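Local coordinates for extracellular solute-binding protein, family 1 (Trichodesmium erythraeum IMS101, PDB 6G7N) that binds ferric iron and probably serves as the solute-binding component of an ABC transporter for its uptake, at residues L193-S196 and Y197-A200; I249-L252 and E253-S257; Y120-L123 and A124-K127. All coordinates share one frame; numbering follows the deposited sequence.

Interaction 1. Residues L193-S196 and Y197-A200; sequences LANS and YYLA. With FE (Fe (III) ion), chain E; DAL (D-alanine), chain C.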
ATOM      1  N   LEU A 193      -0.322   4.635 -13.458  1.00 11.51           N
ATOM      2  CA  LEU A 193      -0.796   4.244 -12.123  1.00 11.11           C
ATOM      3  C   LEU A 193       0.388   4.210 -11.181  1.00 10.82           C
ATOM      4  O   LEU A 193       1.457   3.705 -11.525  1.00 11.97           O
ATOM      5  CB  LEU A 193      -1.495   2.881 -12.127  1.00 12.98           C
ATOM      6  CG  LEU A 193      -2.792   2.756 -12.897  1.00 13.69           C
ATOM      7  CD1 LEU A 193      -3.512   1.416 -12.738  1.00 17.05           C
ATOM      8  CD2 LEU A 193      -3.822   3.814 -12.526  1.00 18.80           C
ATOM      9  N   ALA A 194       0.190   4.756  -9.985  1.00 10.09           N
ATOM     10  CA  ALA A 194       1.226   4.752  -8.941  1.00 10.37           C
ATOM     11  C   ALA A 194       0.549   4.985  -7.605  1.00  9.55           C
ATOM     12  O   ALA A 194      -0.579   5.461  -7.549  1.00 10.75           O
ATOM     13  CB  ALA A 194       2.295   5.797  -9.205  1.00 11.34           C
ATOM     14  N   ASN A 195       1.281   4.704  -6.527  1.00  9.64           N
ATOM     15  CA  ASN A 195       0.752   5.002  -5.200  1.00 10.19           C
ATOM     16  C   ASN A 195       0.890   6.500  -4.899  1.00  9.81           C
ATOM     17  O   ASN A 195       1.888   7.132  -5.253  1.00 10.44           O
ATOM     18  CB  ASN A 195       1.450   4.167  -4.121  1.00 10.74           C
ATOM     19  CG  ASN A 195       1.081   2.694  -4.136  1.00  9.58           C
ATOM     20  OD1 ASN A 195       0.066   2.296  -4.731  1.00 10.53           O
ATOM     21  ND2 ASN A 195       1.893   1.881  -3.467  1.00 10.86           N
ATOM     22  N   SER A 196      -0.107   7.002  -4.178  1.00 10.27           N
ATOM     23  CA  SER A 196      -0.236   8.404  -3.820  1.00 11.56           C
ATOM     24  C   SER A 196       1.030   8.994  -3.189  1.00 11.18           C
ATOM     25  O   SER A 196       1.429  10.129  -3.514  1.00 12.20           O
ATOM     26  CB  SER A 196      -1.434   8.520  -2.843  1.00 11.43           C
ATOM     27  OG  SER A 196      -1.339   7.603  -1.744  1.00 12.10           O
ATOM     28  N   TYR A 197       1.640   8.247  -2.269  1.00 10.58           N
ATOM     29  CA  TYR A 197       2.762   8.762  -1.515  1.00 11.00           C
ATOM     30  C   TYR A 197       3.991   9.024  -2.369  1.00 11.17           C
ATOM     31  O   TYR A 197       4.869   9.778  -1.938  1.00 12.28           O
ATOM     32  CB  TYR A 197       3.082   7.853  -0.305  1.00 11.24           C
ATOM     33  CG  TYR A 197       3.425   6.441  -0.660  1.00 10.48           C
ATOM     34  CD1 TYR A 197       4.706   6.056  -1.003  1.00 11.67           C
ATOM     35  CD2 TYR A 197       2.449   5.451  -0.659  1.00 10.36           C
ATOM     36  CE1 TYR A 197       4.999   4.734  -1.327  1.00 11.92           C
ATOM     37  CE2 TYR A 197       2.730   4.131  -0.994  1.00 10.44           C
ATOM     38  CZ  TYR A 197       3.999   3.762  -1.375  1.00 10.64           C
ATOM     39  OH  TYR A 197       4.260   2.481  -1.773  1.00 11.65           O
ATOM     40  N   TYR A 198       4.095   8.427  -3.556  1.00 10.92           N
ATOM     41  CA  TYR A 198       5.258   8.687  -4.406  1.00 11.57           C
ATOM     42  C   TYR A 198       5.202  10.092  -5.008  1.00 11.85           C
ATOM     43  O   TYR A 198       6.251  10.712  -5.226  1.00 13.24           O
ATOM     44  CB  TYR A 198       5.429   7.623  -5.502  1.00 11.49           C
ATOM     45  CG  TYR A 198       5.821   6.271  -4.976  1.00 11.56           C
ATOM     46  CD1 TYR A 198       7.042   6.061  -4.351  1.00 13.43           C
ATOM     47  CD2 TYR A 198       4.950   5.193  -5.069  1.00 11.83           C
ATOM     48  CE1 TYR A 198       7.385   4.822  -3.867  1.00 13.80           C
ATOM     49  CE2 TYR A 198       5.292   3.950  -4.570  1.00 12.22           C
ATOM     50  CZ  TYR A 198       6.503   3.768  -3.955  1.00 13.30           C
ATOM     51  OH  TYR A 198       6.836   2.539  -3.434  1.00 15.58           O
ATOM     52  N   LEU A 199       4.007  10.599  -5.311  1.00 11.59           N
ATOM     53  CA  LEU A 199       3.917  11.972  -5.779  1.00 12.23           C
ATOM     54  C   LEU A 199       4.202  12.941  -4.632  1.00 12.70           C
ATOM     55  O   LEU A 199       4.941  13.925  -4.807  1.00 13.81           O
ATOM     56  CB  LEU A 199       2.564  12.255  -6.424  1.00 12.58           C
ATOM     57  CG  LEU A 199       2.410  13.639  -7.021  1.00 13.10           C
ATOM     58  CD1 LEU A 199       3.428  13.936  -8.133  1.00 14.93           C
ATOM     59  CD2 LEU A 199       1.000  13.829  -7.556  1.00 14.53           C
ATOM     60  N   ALA A 200       3.626  12.657  -3.461  1.00 13.29           N
ATOM     61  CA  ALA A 200       3.927  13.446  -2.273  1.00 13.58           C
ATOM     62  C   ALA A 200       5.415  13.521  -1.954  1.00 13.68           C
ATOM     63  O   ALA A 200       5.941  14.566  -1.551  1.00 16.11           O
ATOM     64  CB  ALA A 200       3.127  12.933  -1.109  1.00 15.03           C
TER
HETATM   65 FE    FE E 403       6.071   1.643  -1.829  1.00 13.05          FE
HETATM   66  N   DAL C 401       8.033   0.796  -1.216  0.80 20.99           N
HETATM   67  CA  DAL C 401       8.331   1.291   0.170  0.80 22.85           C
HETATM   68  CB  DAL C 401       9.124   0.252   0.947  0.80 27.91           C
HETATM   69  C   DAL C 401       7.111   1.721   0.916  0.80 18.87           C
HETATM   70  O   DAL C 401       6.049   1.754   0.263  0.80 16.87           O
HETATM   71  OXT DAL C 401       7.234   2.018   2.136  0.80 21.78           O
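The rings of Tyr197 and Tyr198 and the amide of Asn195 meet beside the ferric ion. CE1 of Tyr197 lies 3.2 Å above one face of the Tyr198 ring, offset toward its rim; iron sits in plane at the Tyr197 edge, while the backbone N of Asn195 lies at the Tyr198 edge. Asn195 runs alongside Tyr197, amide and ring planes 49° apart, with Asn195 CB 3.4 Å from Tyr197 CE2. Its ND2 donates a nearly straight bond of 3.0 Å to Tyr197 OH, in the plane of the amide. That oxygen, like Tyr198 OH, stands 2.0 Å from iron, which D-alanine chelates through N and O. Tyrosine suits ferric iron, a hard ion that favours phenolate-type oxygen. Tyr197 CG sits between its backbone N and carbonyl carbon (chi1 59°), which sends the ring back alongside Asn195. An alanine in place of this asparagine would probably leave Tyr197 OH without its amide donor, and the phenol freer to shift at the metal. Tyr198 N bonds to Asn195 O as strand 191-195 turns into helix 196-204; strand 96-108 pairs alongside, helix 177-186 packs on Tyr198, and Tyr141 of helix 140-167 completes the tyrosine trio.

Interaction 2. Residues I249-L252 and E253-S257; sequences IKFL and EYLVS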
ATOM      1  N   ILE A 249       1.246  -6.748  21.706  1.00 12.43           N
ATOM      2  CA  ILE A 249      -0.100  -6.148  21.660  1.00 12.10           C
ATOM      3  C   ILE A 249      -0.024  -4.679  22.057  1.00 12.27           C
ATOM      4  O   ILE A 249      -0.657  -3.818  21.426  1.00 13.04           O
ATOM      5  CB  ILE A 249      -1.079  -6.940  22.539  1.00 13.69           C
ATOM      6  CG1 ILE A 249      -1.290  -8.366  21.991  1.00 14.70           C
ATOM      7  CG2 ILE A 249      -2.396  -6.184  22.647  1.00 14.85           C
ATOM      8  CD1 ILE A 249      -1.990  -9.279  22.977  1.00 16.28           C
ATOM      9  N   LYS A 250       0.747  -4.367  23.116  1.00 12.31           N
ATOM     10  CA  LYS A 250       0.898  -2.955  23.522  1.00 12.47           C
ATOM     11  C   LYS A 250       1.452  -2.111  22.384  1.00 11.06           C
ATOM     12  O   LYS A 250       1.050  -0.932  22.227  1.00 11.78           O
ATOM     13  CB  LYS A 250       1.797  -2.823  24.748  1.00 13.35           C
ATOM     14  CG  LYS A 250       1.165  -3.274  26.060  1.00 15.94           C
ATOM     15  CD  LYS A 250       2.095  -3.013  27.246  1.00 19.02           C
ATOM     16  CE  LYS A 250       1.466  -3.402  28.588  1.00 21.77           C
ATOM     17  NZ  LYS A 250       2.323  -3.042  29.753  1.00 26.13           N
ATOM     18  N   PHE A 251       2.391  -2.659  21.628  1.00 11.12           N
ATOM     19  CA  PHE A 251       2.958  -1.910  20.513  1.00 11.10           C
ATOM     20  C   PHE A 251       1.919  -1.642  19.429  1.00 11.27           C
ATOM     21  O   PHE A 251       1.797  -0.479  18.981  1.00 10.97           O
ATOM     22  CB  PHE A 251       4.170  -2.654  19.952  1.00 12.05           C
ATOM     23  CG  PHE A 251       4.894  -1.873  18.887  1.00 12.40           C
ATOM     24  CD1 PHE A 251       5.612  -0.738  19.209  1.00 13.30           C
ATOM     25  CD2 PHE A 251       4.848  -2.256  17.558  1.00 12.44           C
ATOM     26  CE1 PHE A 251       6.276   0.011  18.249  1.00 14.48           C
ATOM     27  CE2 PHE A 251       5.519  -1.529  16.584  1.00 12.97           C
ATOM     28  CZ  PHE A 251       6.234  -0.403  16.927  1.00 14.60           C
ATOM     29  N   LEU A 252       1.171  -2.660  19.023  1.00 11.22           N
ATOM     30  CA  LEU A 252       0.126  -2.416  18.022  1.00 10.87           C
ATOM     31  C   LEU A 252      -0.887  -1.388  18.500  1.00 10.72           C
ATOM     32  O   LEU A 252      -1.311  -0.504  17.740  1.00 10.91           O
ATOM     33  CB  LEU A 252      -0.576  -3.711  17.628  1.00 11.38           C
ATOM     34  CG  LEU A 252       0.294  -4.822  17.021  1.00 13.37           C
ATOM     35  CD1 LEU A 252      -0.615  -5.892  16.474  1.00 14.82           C
ATOM     36  CD2 LEU A 252       1.253  -4.281  15.938  1.00 13.43           C
ATOM     37  N   GLU A 253      -1.289  -1.490  19.762  1.00 10.75           N
ATOM     38  CA  GLU A 253      -2.252  -0.524  20.297  1.00 11.00           C
ATOM     39  C   GLU A 253      -1.658   0.882  20.316  1.00 10.82           C
ATOM     40  O   GLU A 253      -2.348   1.857  20.007  1.00 11.78           O
ATOM     41  CB  GLU A 253      -2.730  -0.949  21.662  1.00 11.52           C
ATOM     42  CG  GLU A 253      -3.615  -2.174  21.602  1.00 11.95           C
ATOM     43  CD  GLU A 253      -4.123  -2.683  22.944  1.00 14.75           C
ATOM     44  OE1 GLU A 253      -3.504  -2.399  23.986  1.00 20.71           O
ATOM     45  OE2 GLU A 253      -5.121  -3.448  22.942  1.00 16.19           O
ATOM     46  N   TYR A 254      -0.384   1.012  20.685  1.00 10.62           N
ATOM     47  CA  TYR A 254       0.264   2.314  20.650  1.00 10.92           C
ATOM     48  C   TYR A 254       0.231   2.927  19.250  1.00 10.62           C
ATOM     49  O   TYR A 254       0.028   4.136  19.096  1.00 10.81           O
ATOM     50  CB  TYR A 254       1.698   2.172  21.181  1.00 11.59           C
ATOM     51  CG  TYR A 254       2.525   3.383  20.871  1.00 12.78           C
ATOM     52  CD1 TYR A 254       2.342   4.590  21.532  1.00 15.66           C
ATOM     53  CD2 TYR A 254       3.443   3.356  19.812  1.00 14.48           C
ATOM     54  CE1 TYR A 254       3.077   5.719  21.161  1.00 18.12           C
ATOM     55  CE2 TYR A 254       4.148   4.459  19.445  1.00 17.25           C
ATOM     56  CZ  TYR A 254       3.964   5.636  20.102  1.00 17.38           C
ATOM     57  OH  TYR A 254       4.641   6.761  19.664  1.00 22.37           O
ATOM     58  N   LEU A 255       0.394   2.096  18.216  1.00 10.40           N
ATOM     59  CA  LEU A 255       0.419   2.603  16.848  1.00 10.55           C
ATOM     60  C   LEU A 255      -0.863   3.277  16.393  1.00  9.91           C
ATOM     61  O   LEU A 255      -0.811   4.058  15.429  1.00 10.96           O
ATOM     62  CB  LEU A 255       0.800   1.510  15.859  1.00 11.04           C
ATOM     63  CG  LEU A 255       2.251   1.012  15.920  1.00 12.82           C
ATOM     64  CD1 LEU A 255       2.407  -0.126  14.920  1.00 14.61           C
ATOM     65  CD2 LEU A 255       3.238   2.108  15.626  1.00 15.21           C
ATOM     66  N   VAL A 256      -2.003   2.993  17.038  1.00  9.82           N
ATOM     67  CA  VAL A 256      -3.246   3.669  16.668  1.00 10.48           C
ATOM     68  C   VAL A 256      -3.488   4.951  17.447  1.00 10.71           C
ATOM     69  O   VAL A 256      -4.480   5.636  17.192  1.00 12.28           O
ATOM     70  CB  VAL A 256      -4.482   2.756  16.685  1.00 11.27           C
ATOM     71  CG1 VAL A 256      -4.255   1.544  15.790  1.00 13.61           C
ATOM     72  CG2 VAL A 256      -4.879   2.322  18.084  1.00 12.66           C
ATOM     73  N   SER A 257      -2.608   5.286  18.394  1.00 10.90           N
ATOM     74  CA  SER A 257      -2.749   6.551  19.096  1.00 12.15           C
ATOM     75  C   SER A 257      -2.590   7.726  18.112  1.00 11.92           C
ATOM     76  O   SER A 257      -1.879   7.613  17.112  1.00 12.09           O
ATOM     77  CB  SER A 257      -1.741   6.662  20.240  1.00 12.96           C
ATOM     78  OG  SER A 257      -0.402   6.781  19.764  1.00 13.58           O
TER
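Phe251 and Leu255 pack one turn apart on the alpha-helix 245-255, part of the alpha/beta periplasmic-binding-protein fold. On this buried side Leu255 places CG over one face of the Phe251 ring, offset toward the rim, and its CD1 comes to 3.8 Å from Phe251 CE2. The two side chains slant across one another. With CG anti to the backbone N (chi1 -174°), Phe251 swings its ring along the helix toward Leu255. Leu252 adds a looser contact, its CD2 4.4 Å from Leu255 CD1. Large apolar residues suit this side because it faces other elements: Phe21 meets Phe251 edge-to-face, Leu17 of helix 15-25 touches both Phe251 and Leu255, and Phe98 of strand 96-108 packs on Leu252 and Leu255.

The other side is more open. Ile249 and Glu253 lie side by side, and the approach of Ile249 CG2 to Glu253 OE2, at 3.9 Å, is only van der Waals contact. The carboxylate end thus lies beside the isoleucine methyl while Glu253 CG passes Ile249 O at 3.4 Å, and OE2 has Ser77 OG as its hydrogen-bond partner. Lys250, exposed to solvent, carries an extended chain, as suits a charged residue there.

Backbone bonds underlie both sides; Glu253 N reaches Ile249 O at 2.9 Å. Further along, Tyr254 O accepts from two donors of Ser257: its N at 3.0 Å and its OG, in the carbonyl plane, at 2.8 Å.

Interaction 3. Residues Y120-L123 and A124-K127; sequences YEDL and AQNK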
ATOM      1  N   TYR A 120     -11.018   3.191 -12.972  1.00 10.47           N
ATOM      2  CA  TYR A 120     -10.024   2.236 -13.417  1.00 10.93           C
ATOM      3  C   TYR A 120     -10.502   1.551 -14.700  1.00  9.97           C
ATOM      4  O   TYR A 120      -9.715   1.301 -15.620  1.00 11.07           O
ATOM      5  CB  TYR A 120      -9.746   1.150 -12.357  1.00 10.49           C
ATOM      6  CG  TYR A 120      -9.223   1.696 -11.038  1.00  9.80           C
ATOM      7  CD1 TYR A 120      -7.940   2.190 -10.916  1.00 10.12           C
ATOM      8  CD2 TYR A 120     -10.044   1.731  -9.917  1.00 10.08           C
ATOM      9  CE1 TYR A 120      -7.456   2.702  -9.707  1.00  9.52           C
ATOM     10  CE2 TYR A 120      -9.595   2.249  -8.722  1.00  9.82           C
ATOM     11  CZ  TYR A 120      -8.314   2.749  -8.614  1.00  9.60           C
ATOM     12  OH  TYR A 120      -7.911   3.302  -7.409  1.00 10.18           O
ATOM     13  N   GLU A 121     -11.796   1.233 -14.776  1.00 10.80           N
ATOM     14  CA  GLU A 121     -12.354   0.510 -15.903  1.00 10.79           C
ATOM     15  C   GLU A 121     -12.161   1.271 -17.199  1.00 11.03           C
ATOM     16  O   GLU A 121     -11.886   0.676 -18.247  1.00 11.69           O
ATOM     17  CB  GLU A 121     -13.839   0.202 -15.646  1.00 12.02           C
ATOM     18  CG  GLU A 121     -14.055  -0.886 -14.573  1.00 12.78           C
ATOM     19  CD  GLU A 121     -13.871  -0.462 -13.104  1.00 11.87           C
ATOM     20  OE1 GLU A 121     -13.744   0.735 -12.792  1.00 12.86           O
ATOM     21  OE2 GLU A 121     -13.863  -1.401 -12.268  1.00 12.81           O
ATOM     22  N   ASP A 122     -12.301   2.593 -17.149  1.00 10.51           N
ATOM     23  CA  ASP A 122     -12.184   3.454 -18.326  1.00 11.35           C
ATOM     24  C   ASP A 122     -10.799   3.409 -18.948  1.00 11.67           C
ATOM     25  O   ASP A 122     -10.623   3.743 -20.130  1.00 13.01           O
ATOM     26  CB  ASP A 122     -12.549   4.897 -17.924  1.00 13.09           C
ATOM     27  CG  ASP A 122     -12.180   5.950 -18.962  1.00 17.36           C
ATOM     28  OD1 ASP A 122     -13.027   6.158 -19.806  1.00 18.22           O
ATOM     29  OD2 ASP A 122     -11.135   6.668 -18.867  1.00 19.61           O
ATOM     30  N   LEU A 123      -9.785   2.980 -18.184  1.00 11.44           N
ATOM     31  CA  LEU A 123      -8.419   2.926 -18.702  1.00 12.41           C
ATOM     32  C   LEU A 123      -8.209   1.874 -19.784  1.00 12.57           C
ATOM     33  O   LEU A 123      -7.183   1.909 -20.471  1.00 13.68           O
ATOM     34  CB  LEU A 123      -7.422   2.705 -17.561  1.00 13.06           C
ATOM     35  CG  LEU A 123      -7.505   3.777 -16.475  1.00 14.75           C
ATOM     36  CD1 LEU A 123      -6.505   3.460 -15.380  1.00 19.02           C
ATOM     37  CD2 LEU A 123      -7.264   5.155 -17.080  1.00 18.71           C
ATOM     38  N   ALA A 124      -9.183   0.980 -19.979  1.00 12.29           N
ATOM     39  CA  ALA A 124      -9.125   0.015 -21.080  1.00 12.95           C
ATOM     40  C   ALA A 124      -9.702   0.536 -22.381  1.00 13.29           C
ATOM     41  O   ALA A 124      -9.639  -0.173 -23.383  1.00 15.91           O
ATOM     42  CB  ALA A 124      -9.849  -1.279 -20.665  1.00 14.24           C
ATOM     43  N   GLN A 125     -10.257   1.736 -22.384  1.00 12.90           N
ATOM     44  CA  GLN A 125     -10.872   2.296 -23.581  1.00 14.45           C
ATOM     45  C   GLN A 125      -9.806   2.666 -24.611  1.00 14.22           C
ATOM     46  O   GLN A 125      -8.670   3.061 -24.271  1.00 13.87           O
ATOM     47  CB  GLN A 125     -11.696   3.514 -23.207  1.00 15.24           C
ATOM     48  CG  GLN A 125     -12.930   3.210 -22.369  1.00 17.41           C
ATOM     49  CD  GLN A 125     -14.028   2.499 -23.159  1.00 22.35           C
ATOM     50  OE1 GLN A 125     -14.166   2.671 -24.358  1.00 25.55           O
ATOM     51  NE2 GLN A 125     -14.792   1.666 -22.476  1.00 30.11           N
ATOM     52  N   ASN A 126     -10.193   2.592 -25.883  1.00 15.71           N
ATOM     53  CA  ASN A 126      -9.294   2.838 -27.025  0.50 17.04           C
ATOM     54  C   ASN A 126      -8.657   4.225 -27.015  1.00 15.59           C
ATOM     55  O   ASN A 126      -7.552   4.404 -27.564  1.00 17.48           O
ATOM     56  CB  ASN A 126     -10.041   2.683 -28.372  0.50 20.68           C
ATOM     57  CG  ASN A 126     -10.571   1.274 -28.630  0.50 25.05           C
ATOM     58  OD1 ASN A 126     -10.079   0.297 -28.077  0.50 32.13           O
ATOM     59  ND2 ASN A 126     -11.573   1.170 -29.510  0.50 29.64           N
ATOM     60  N   LYS A 127      -9.350   5.214 -26.456  1.00 16.09           N
ATOM     61  CA  LYS A 127      -8.831   6.567 -26.401  1.00 16.66           C
ATOM     62  C   LYS A 127      -7.484   6.670 -25.693  1.00 16.12           C
ATOM     63  O   LYS A 127      -6.744   7.620 -25.933  1.00 17.65           O
ATOM     64  CB  LYS A 127      -9.841   7.523 -25.757  1.00 17.82           C
ATOM     65  CG  LYS A 127     -10.123   7.191 -24.303  1.00 18.12           C
ATOM     66  CD  LYS A 127     -11.324   7.947 -23.759  1.00 18.64           C
ATOM     67  CE  LYS A 127     -11.659   7.446 -22.366  1.00 19.91           C
ATOM     68  NZ  LYS A 127     -12.862   8.094 -21.797  1.00 20.51           N
TER
HETATM   69  O   HOH W   1     -13.810   0.416 -20.184  1.00 31.65           O
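Two short 3-10 turns in the loop between strands 96-108 and 132-133 are tied together here by a salt bridge between Asp122 and Lys127. Lys127 NZ donates to Asp122 OD1 at 2.8 Å, meeting the syn lone pair of that oxygen, and the lysine chain crosses the aspartate at about a right angle. CG of Lys127 lies between its backbone N and carbonyl carbon (chi1 64°); beyond it the chain is extended, which carries the ammonium back over the intervening residues to the carboxylate. Lys127 CE also lies beside the acid, 3.2 Å from Asp122 OD1. The second oxygen, OD2, accepts from the indole NE1 of Trp128, so the carboxylate is gripped from both of its oxygens and its rotation is probably restricted. A short acid suits this place, since it can take both donors close to the backbone.

The backbone turns through i to i+3 bonds, Ala124 N to Glu121 O at 3.2 Å and Gln125 N to Asp122 O at 3.0 Å. A water extends the network, donating to Glu121 O at 2.7 Å and accepting from Gln125 NE2; the bend at chi2 of Gln125 (-71°) folds its amide back toward the turn. Gln125 CG rests 3.3 Å from Asp122 O.

Leu123 and Ala124 instead face helix 140-167, through Phe165 and Trp161 respectively, where apolar side chains fit. Bonds spaced three residues apart, from Tyr120 O onward, are the signature of a 3-10 turn.

Overall arrangement
Interaction 1 is wholly buried, its centre about 10 Å from that of the chain, and two of its tyrosines bind the metal; interaction 3, partly exposed, pairs charges in a salt bridge and bridges neutral polar groups through a water. Interaction 2 combines an apolar inner side with a solvent side. Interactions 1 and 3 meet directly, Leu193 CD2 lying 3.9 Å from Leu123 CD1, and both pack against helix 140-167. Interactions 2 and 3 lie across the chain's centre, their centres about 41 Å apart, yet strand 96-108 touches all three: it pairs with the strand of interaction 1, packs on interaction 2 through Phe98, and accepts a bond from Tyr120 of interaction 3. Backbones differ too: strand-to-helix junction, alpha-helix, 3-10 turns.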